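Local coordinates for protein alpha-galactosidase (Lactobacillus brevis, PDB 3MI6) that probably hydrolyses terminal, non-reducing alpha-D-galactose residues from alpha-D-galactosides, as a glycosyl hydrolase of family 36, at residues L333-E338 / G573-A578; N354-L359 / L606-M611. All coordinates share one frame; numbering follows the deposited sequence.

Contact 1: residues L333-E338 / G573-A578; sequences LINNWE and GAHVSA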
loop_
_atom_site.group_PDB
_atom_site.type_symbol
_atom_site.label_atom_id
_atom_site.label_comp_id
_atom_site.label_asym_id
_atom_site.label_seq_id
_atom_site.Cartn_x
_atom_site.Cartn_y
_atom_site.Cartn_z
ATOM N N LEU D 333 15.941 33.255 -26.079
ATOM C CA LEU D 333 15.281 34.546 -26.042
ATOM C C LEU D 333 15.422 35.212 -24.689
ATOM O O LEU D 333 15.784 34.571 -23.705
ATOM C CB LEU D 333 13.807 34.390 -26.374
ATOM C CG LEU D 333 12.963 33.581 -25.389
ATOM C CD1 LEU D 333 12.554 34.405 -24.179
ATOM C CD2 LEU D 333 11.730 33.047 -26.090
ATOM N N ILE D 334 15.144 36.509 -24.646
ATOM C CA ILE D 334 14.982 37.202 -23.381
ATOM C C ILE D 334 13.654 37.966 -23.387
ATOM O O ILE D 334 13.256 38.506 -24.399
ATOM C CB ILE D 334 16.166 38.122 -23.069
ATOM C CG1 ILE D 334 15.910 38.868 -21.760
ATOM C CG2 ILE D 334 16.409 39.091 -24.207
ATOM C CD1 ILE D 334 17.126 39.518 -21.188
ATOM N N ASN D 335 12.969 37.972 -22.251
ATOM C CA ASN D 335 11.631 38.531 -22.117
ATOM C C ASN D 335 11.638 39.486 -20.924
ATOM O O ASN D 335 12.121 39.117 -19.841
ATOM C CB ASN D 335 10.642 37.376 -21.904
ATOM C CG ASN D 335 9.188 37.824 -21.829
ATOM O OD1 ASN D 335 8.875 38.920 -21.354
ATOM N ND2 ASN D 335 8.287 36.956 -22.280
ATOM N N ASN D 336 11.123 40.705 -21.118
ATOM C CA ASN D 336 11.164 41.748 -20.073
ATOM C C ASN D 336 10.047 41.709 -19.012
ATOM O O ASN D 336 9.968 42.595 -18.163
ATOM C CB ASN D 336 11.188 43.132 -20.706
ATOM C CG ASN D 336 9.895 43.460 -21.416
ATOM O OD1 ASN D 336 9.507 42.763 -22.347
ATOM N ND2 ASN D 336 9.219 44.519 -20.981
ATOM N N TRP D 337 9.203 40.681 -19.060
ATOM C CA TRP D 337 8.062 40.553 -18.152
ATOM C C TRP D 337 8.451 40.610 -16.665
ATOM O O TRP D 337 8.218 41.629 -16.015
ATOM C CB TRP D 337 7.219 39.304 -18.490
ATOM C CG TRP D 337 6.120 38.975 -17.479
ATOM C CD1 TRP D 337 5.942 37.793 -16.824
ATOM C CD2 TRP D 337 5.075 39.846 -17.011
ATOM N NE1 TRP D 337 4.858 37.868 -15.985
ATOM C CE2 TRP D 337 4.305 39.113 -16.083
ATOM C CE3 TRP D 337 4.719 41.171 -17.286
ATOM C CZ2 TRP D 337 3.202 39.652 -15.436
ATOM C CZ3 TRP D 337 3.621 41.707 -16.641
ATOM C CH2 TRP D 337 2.874 40.945 -15.725
ATOM N N GLU D 338 9.035 39.531 -16.131
ATOM C CA GLU D 338 9.462 39.480 -14.717
ATOM C C GLU D 338 10.641 40.431 -14.422
ATOM O O GLU D 338 11.077 40.582 -13.270
ATOM C CB GLU D 338 9.833 38.044 -14.292
ATOM C CG GLU D 338 8.684 37.016 -14.278
ATOM C CD GLU D 338 9.116 35.638 -13.712
ATOM O OE1 GLU D 338 9.804 35.615 -12.658
ATOM O OE2 GLU D 338 8.763 34.586 -14.317
ATOM N N GLY D 573 8.641 25.827 -23.357
ATOM C CA GLY D 573 9.440 27.000 -23.066
ATOM C C GLY D 573 9.906 26.918 -21.615
ATOM O O GLY D 573 9.191 26.391 -20.777
ATOM N N ALA D 574 11.098 27.427 -21.324
ATOM C CA ALA D 574 11.593 27.497 -19.955
ATOM C C ALA D 574 12.564 28.657 -19.807
ATOM O O ALA D 574 13.579 28.692 -20.478
ATOM C CB ALA D 574 12.275 26.207 -19.582
ATOM N N HIS D 575 12.268 29.610 -18.934
ATOM C CA HIS D 575 13.173 30.744 -18.754
ATOM C C HIS D 575 13.902 30.706 -17.401
ATOM O O HIS D 575 13.322 30.348 -16.389
ATOM C CB HIS D 575 12.428 32.076 -18.891
ATOM C CG HIS D 575 11.654 32.227 -20.165
ATOM N ND1 HIS D 575 10.700 33.211 -20.341
ATOM C CD2 HIS D 575 11.698 31.538 -21.330
ATOM C CE1 HIS D 575 10.182 33.114 -21.552
ATOM N NE2 HIS D 575 10.771 32.110 -22.175
ATOM N N VAL D 576 15.171 31.089 -17.388
ATOM C CA VAL D 576 15.879 31.311 -16.137
ATOM C C VAL D 576 15.393 32.612 -15.524
ATOM O O VAL D 576 15.509 33.665 -16.145
ATOM C CB VAL D 576 17.388 31.454 -16.364
ATOM C CG1 VAL D 576 18.070 31.955 -15.092
ATOM C CG2 VAL D 576 17.991 30.131 -16.856
ATOM N N SER D 577 14.850 32.550 -14.307
ATOM C CA SER D 577 14.249 33.741 -13.704
ATOM C C SER D 577 15.004 34.277 -12.496
ATOM O O SER D 577 15.991 33.706 -12.057
ATOM C CB SER D 577 12.790 33.493 -13.338
ATOM O OG SER D 577 12.705 32.603 -12.250
ATOM N N ALA D 578 14.539 35.402 -11.974
ATOM C CA ALA D 578 15.225 36.042 -10.862
ATOM C C ALA D 578 14.854 35.406 -9.524
ATOM O O ALA D 578 13.861 34.686 -9.404
ATOM C CB ALA D 578 14.936 37.543 -10.849
#
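L333 packs on H575 in van der Waals contact inside the barrel, the two side chains crossing at about a right angle. L333 CD1 comes within 3.5 Å of H575 NE2 and 3.8 Å of H575 CE1, obliquely to the ring, while L333 CD2 lies 4.1 Å from H575 NE2. With CG of L333 between its backbone N and carbonyl carbon (chi1 65°), the leucine methyls reach the NE2 side of the imidazole. With an alanine here, CG and both methyls would be gone and the NE2 side of the imidazole would probably lose its packing, opening a gap beside the ring. Along the same strand, N335 CB approaches H575 CE1 more loosely, at 4.3 Å.

The strands 333-335 and 572-576 belong to the closed eight-stranded parallel sheet of a TIM barrel, the first and seventh in order, with strand 601-604 between them.

No hydrogen bond joins the two segments; several polar atoms are held by other partners. H575 ND1 is hydrogen-bonded to E605, and N335 OD1 accepts from W337 N at 2.9 Å, a capping bond where the helix 337-340 begins. E338 OE1 meets S577 CB at 3.7 Å; beyond them, T551 OG1 is hydrogen-bonded to both E338 OE2 and S577 OG.

Contact 2: residues N354-L359 / L606-M611; sequences NQAKRL and LDITKM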
loop_
_atom_site.group_PDB
_atom_site.type_symbol
_atom_site.label_atom_id
_atom_site.label_comp_id
_atom_site.label_asym_id
_atom_site.label_seq_id
_atom_site.Cartn_x
_atom_site.Cartn_y
_atom_site.Cartn_z
ATOM N N ASN D 354 20.801 45.553 -25.620
ATOM C CA ASN D 354 22.237 45.719 -25.841
ATOM C C ASN D 354 23.080 44.780 -25.005
ATOM O O ASN D 354 24.009 44.149 -25.511
ATOM C CB ASN D 354 22.664 47.160 -25.572
ATOM C CG ASN D 354 22.559 48.033 -26.800
ATOM O OD1 ASN D 354 22.394 49.252 -26.695
ATOM N ND2 ASN D 354 22.655 47.417 -27.978
ATOM N N GLN D 355 22.757 44.710 -23.719
ATOM C CA GLN D 355 23.382 43.747 -22.828
ATOM C C GLN D 355 23.075 42.329 -23.295
ATOM O O GLN D 355 23.953 41.466 -23.294
ATOM C CB GLN D 355 22.889 43.934 -21.393
ATOM C CG GLN D 355 23.423 42.896 -20.412
ATOM C CD GLN D 355 24.909 43.052 -20.160
ATOM O OE1 GLN D 355 25.321 43.626 -19.154
ATOM N NE2 GLN D 355 25.720 42.543 -21.072
ATOM N N ALA D 356 21.828 42.092 -23.694
ATOM C CA ALA D 356 21.408 40.766 -24.123
ATOM C C ALA D 356 22.332 40.228 -25.200
ATOM O O ALA D 356 22.743 39.068 -25.158
ATOM C CB ALA D 356 19.994 40.805 -24.621
ATOM N N LYS D 357 22.654 41.088 -26.156
ATOM C CA LYS D 357 23.502 40.744 -27.286
ATOM C C LYS D 357 24.908 40.312 -26.856
ATOM O O LYS D 357 25.428 39.312 -27.344
ATOM C CB LYS D 357 23.557 41.934 -28.254
ATOM C CG LYS D 357 24.735 41.965 -29.217
ATOM C CD LYS D 357 24.493 41.174 -30.496
ATOM C CE LYS D 357 25.494 41.596 -31.586
ATOM N NZ LYS D 357 25.479 40.696 -32.791
ATOM N N ARG D 358 25.519 41.060 -25.942
ATOM C CA ARG D 358 26.881 40.761 -25.507
ATOM C C ARG D 358 26.943 39.413 -24.813
ATOM O O ARG D 358 28.015 38.838 -24.660
ATOM C CB ARG D 358 27.431 41.856 -24.585
ATOM C CG ARG D 358 27.596 43.213 -25.263
ATOM C CD ARG D 358 27.919 44.322 -24.263
ATOM N NE ARG D 358 27.282 45.585 -24.642
ATOM C CZ ARG D 358 26.728 46.438 -23.779
ATOM N NH1 ARG D 358 26.737 46.164 -22.472
ATOM N NH2 ARG D 358 26.162 47.564 -24.219
ATOM N N LEU D 359 25.780 38.916 -24.402
ATOM C CA LEU D 359 25.676 37.643 -23.706
ATOM C C LEU D 359 25.473 36.488 -24.676
ATOM O O LEU D 359 25.588 35.315 -24.300
ATOM C CB LEU D 359 24.515 37.686 -22.721
ATOM C CG LEU D 359 24.801 38.446 -21.438
ATOM C CD1 LEU D 359 23.673 38.229 -20.453
ATOM C CD2 LEU D 359 26.116 37.949 -20.875
ATOM N N LEU D 606 14.887 37.909 -16.819
ATOM C CA LEU D 606 15.377 38.717 -15.711
ATOM C C LEU D 606 16.093 39.978 -16.172
ATOM O O LEU D 606 16.581 40.052 -17.296
ATOM C CB LEU D 606 16.257 37.898 -14.761
ATOM C CG LEU D 606 17.714 37.495 -14.984
ATOM C CD1 LEU D 606 18.069 36.521 -13.887
ATOM C CD2 LEU D 606 17.929 36.852 -16.309
ATOM N N ASP D 607 16.125 40.981 -15.300
ATOM C CA ASP D 607 16.749 42.245 -15.634
ATOM C C ASP D 607 18.258 42.099 -15.595
ATOM O O ASP D 607 18.879 42.343 -14.563
ATOM C CB ASP D 607 16.313 43.321 -14.653
ATOM C CG ASP D 607 16.673 44.700 -15.128
ATOM O OD1 ASP D 607 17.378 44.790 -16.154
ATOM O OD2 ASP D 607 16.241 45.687 -14.495
ATOM N N ILE D 608 18.846 41.694 -16.715
ATOM C CA ILE D 608 20.287 41.459 -16.781
ATOM C C ILE D 608 21.103 42.752 -16.711
ATOM O O ILE D 608 22.314 42.707 -16.495
ATOM C CB ILE D 608 20.680 40.658 -18.032
ATOM C CG1 ILE D 608 20.151 41.335 -19.290
ATOM C CG2 ILE D 608 20.134 39.257 -17.957
ATOM C CD1 ILE D 608 20.439 40.559 -20.534
ATOM N N THR D 609 20.445 43.898 -16.887
ATOM C CA THR D 609 21.090 45.189 -16.658
ATOM C C THR D 609 21.427 45.393 -15.170
ATOM O O THR D 609 22.278 46.213 -14.833
ATOM C CB THR D 609 20.239 46.384 -17.186
ATOM O OG1 THR D 609 19.324 46.831 -16.177
ATOM C CG2 THR D 609 19.471 46.005 -18.448
ATOM N N LYS D 610 20.764 44.635 -14.295
ATOM C CA LYS D 610 20.960 44.709 -12.841
ATOM C C LYS D 610 21.819 43.573 -12.281
ATOM O O LYS D 610 21.613 43.137 -11.149
ATOM C CB LYS D 610 19.608 44.684 -12.108
ATOM C CG LYS D 610 18.821 45.981 -12.133
ATOM C CD LYS D 610 17.690 45.948 -11.091
ATOM C CE LYS D 610 16.710 47.128 -11.245
ATOM N NZ LYS D 610 17.361 48.477 -11.171
HETATM N N MSE D 611 22.775 43.092 -13.064
HETATM C CA MSE D 611 23.582 41.947 -12.659
HETATM C C MSE D 611 25.052 42.292 -12.524
HETATM O O MSE D 611 25.591 43.082 -13.300
HETATM C CB MSE D 611 23.449 40.825 -13.682
HETATM C CG MSE D 611 22.231 39.932 -13.510
HETATM SE SE MSE D 611 22.245 38.484 -14.831
HETATM C CE MSE D 611 21.445 37.069 -13.741
#
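D607 OD1 is gripped twice by T609, in the loop whose I608 packs on the helix 346-358. The T609 hydroxyl OG1 donates to D607 OD1 at 2.8 Å, arriving on the syn side of the carboxylate but 34° out of its plane. A weak second bond of 3.3 Å runs from T609 N to the same D607 OD1. D607 is also the centre of an inverse gamma turn, and its carbonyl O accepts from K610 N, so its side chain and backbone both help to shape the turn from which I608 projects toward the helix.

Residues 606-611 form the connection that leaves the last barrel strand, 601-604, and leads to the helix 613-628. The helix 346-358 follows the first strand, 333-335, and the contact therefore lies on the outside of the TIM barrel where its first and last strands meet.

I608 makes all the close apolar contacts. Its CG1 lies between the backbone N and carbonyl carbon (chi1 54°), and the chain is extended beyond it, carrying CD1 onto the helix. There I608 CD1 sits 3.7 Å from A356 CA and 4.1 Å from A356 CB, so it lies against the helix backbone as well as the A356 side chain. L359 meets it tip to tip, CD1 to I608 CD1 at 4.0 Å. From another direction Q355 brings its aliphatic part: Q355 CG is 3.8 Å from both CG1 and CD1 of I608, the two chains running aslant. Past this group, Q355 and M611 touch L616, and L359 touches V619, all on the helix 613-628.

How the contacts relate
Contacts 1 and 2 lie on the inner and outer sides of the same barrel wall, their centres about 12 Å apart. I334 joins them: L333 and N335, its neighbours along the strand, touch H575 in contact 1, whereas I334 CD1 touches I608 CD1 of contact 2 at 3.5 Å and I334 CG2 touches A356 CB at 4.0 Å. A second junction is S577 O with L606 CD1, at 3.9 Å. Contact 1 borders the probable substrate pocket, the N335 side chain being about 3 Å from those of D367 and K477, both predicted to bind substrate. Contact 2, away from the predicted sites, joins the helix 346-358 to the loop after the last strand, over the outer side of I334.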